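Local coordinates for protein CDA peptide synthetase I (Streptomyces coelicolor, PDB 5DU9) that is part of a nonribosomal peptide synthetase, a large modular enzyme, represented here by its condensation domain, at residues I159-G163 against T164-L168. The protein carries 1 engineered substitution. Numbering follows the deposited sequence.
Sequences IVIDG and TSMAL
The D162 carboxylate meets S165 and T164 through its OD1 side. S165 OG approaches OD1 from one side, tilted out of the carboxylate plane, 2.8 Å from D162 OD1. T164 CB lies on the other side of the plane, 3.8 Å from D162 OD1. S165 N approaches OD1 end-on, nearly in line with the C-O bond. This N-H bond to D162 OD1 is 3.0 Å long and makes D162 the N-cap of helix 163-182. D162 CG sits between its own backbone N and carbonyl carbon (chi1 53°), which turns OD1 toward the helix start. S165 OG is also hydrogen-bonded to G307 N. D162 OD2 has its own partners: it forms a salt bridge with R297 and accepts from V309 N. The buried carboxylate is therefore gripped at both oxygens.

The D162 carbonyl opens the first turn. M166 N donates to D162 O at 3.1 Å, and S165 N adds a weak bond to the same oxygen. M166 N also has a weak bond to G163 O.

Apolar contacts lie beside this polar cap. I161 CG2 packs on M166 CG at 3.6 Å, the two side chains crossing at a slant. I161 CG2 is set opposite its backbone N, with CG1 beside that N (chi1 -71°). The CD1 end of I161 touches S165 CB at 3.7 Å. Behind them, strand 149-157 supplies V156 for I161 and L154 for M166.

The stretch from H157 to G163 reads HHIVIDG, the HHxxxDG signature of condensation domains. H158 lines the (2S)-2-amino-N-butyl-propanamide pocket, and D162 holds the signature loop to the helix that follows.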
# COMPACT_ATOMS: atom_id res chain seq x y z
N ILE A 159 -7.85 4.73 -7.17
CA ILE A 159 -7.63 5.99 -7.87
C ILE A 159 -7.75 7.21 -6.94
O ILE A 159 -7.25 8.27 -7.30
CB ILE A 159 -8.62 6.16 -9.06
CG1 ILE A 159 -8.04 7.15 -10.08
CG2 ILE A 159 -10.01 6.58 -8.60
CD1 ILE A 159 -8.75 7.16 -11.42
N VAL A 160 -8.37 7.06 -5.77
CA VAL A 160 -8.52 8.21 -4.87
C VAL A 160 -7.64 8.14 -3.61
O VAL A 160 -7.37 9.17 -2.99
CB VAL A 160 -10.00 8.42 -4.41
CG1 VAL A 160 -10.86 8.86 -5.59
CG2 VAL A 160 -10.57 7.17 -3.77
N ILE A 161 -7.19 6.95 -3.24
CA ILE A 161 -6.47 6.76 -1.97
C ILE A 161 -5.35 5.74 -2.10
O ILE A 161 -5.58 4.60 -2.52
CB ILE A 161 -7.44 6.31 -0.84
CG1 ILE A 161 -8.38 7.45 -0.43
CG2 ILE A 161 -6.68 5.78 0.38
CD1 ILE A 161 -7.70 8.62 0.28
N ASP A 162 -4.14 6.16 -1.74
CA ASP A 162 -2.99 5.26 -1.63
C ASP A 162 -2.68 4.96 -0.16
O ASP A 162 -3.37 5.42 0.75
CB ASP A 162 -1.76 5.84 -2.34
CG ASP A 162 -1.42 7.25 -1.88
OD1 ASP A 162 -1.70 7.62 -0.72
OD2 ASP A 162 -0.82 8.00 -2.70
N GLY A 163 -1.64 4.17 0.08
CA GLY A 163 -1.31 3.74 1.43
C GLY A 163 -1.05 4.89 2.38
O GLY A 163 -1.54 4.89 3.51
N THR A 164 -0.25 5.85 1.93
CA THR A 164 0.05 7.04 2.72
C THR A 164 -1.23 7.75 3.12
O THR A 164 -1.36 8.23 4.25
CB THR A 164 0.96 8.00 1.93
OG1 THR A 164 2.22 7.37 1.68
CG2 THR A 164 1.20 9.31 2.69
N SER A 165 -2.18 7.82 2.20
CA SER A 165 -3.39 8.60 2.42
C SER A 165 -4.36 7.89 3.36
O SER A 165 -5.17 8.54 4.01
CB SER A 165 -4.08 8.89 1.09
OG SER A 165 -3.23 9.68 0.27
N MET A 166 -4.28 6.57 3.44
CA MET A 166 -5.06 5.83 4.43
C MET A 166 -4.71 6.32 5.83
O MET A 166 -5.58 6.58 6.66
CB MET A 166 -4.82 4.33 4.31
CG MET A 166 -5.38 3.72 3.04
SD MET A 166 -5.02 1.96 2.93
CE MET A 166 -5.80 1.54 1.37
N ALA A 167 -3.41 6.46 6.08
CA ALA A 167 -2.93 6.95 7.37
C ALA A 167 -3.38 8.39 7.62
O ALA A 167 -3.77 8.73 8.73
CB ALA A 167 -1.41 6.84 7.44
N LEU A 168 -3.32 9.22 6.58
CA LEU A 168 -3.76 10.61 6.72
C LEU A 168 -5.23 10.66 7.10
O LEU A 168 -5.65 11.45 7.95
CB LEU A 168 -3.53 11.40 5.43
CG LEU A 168 -2.08 11.72 5.04
CD1 LEU A 168 -2.05 12.33 3.65
CD2 LEU A 168 -1.43 12.65 6.05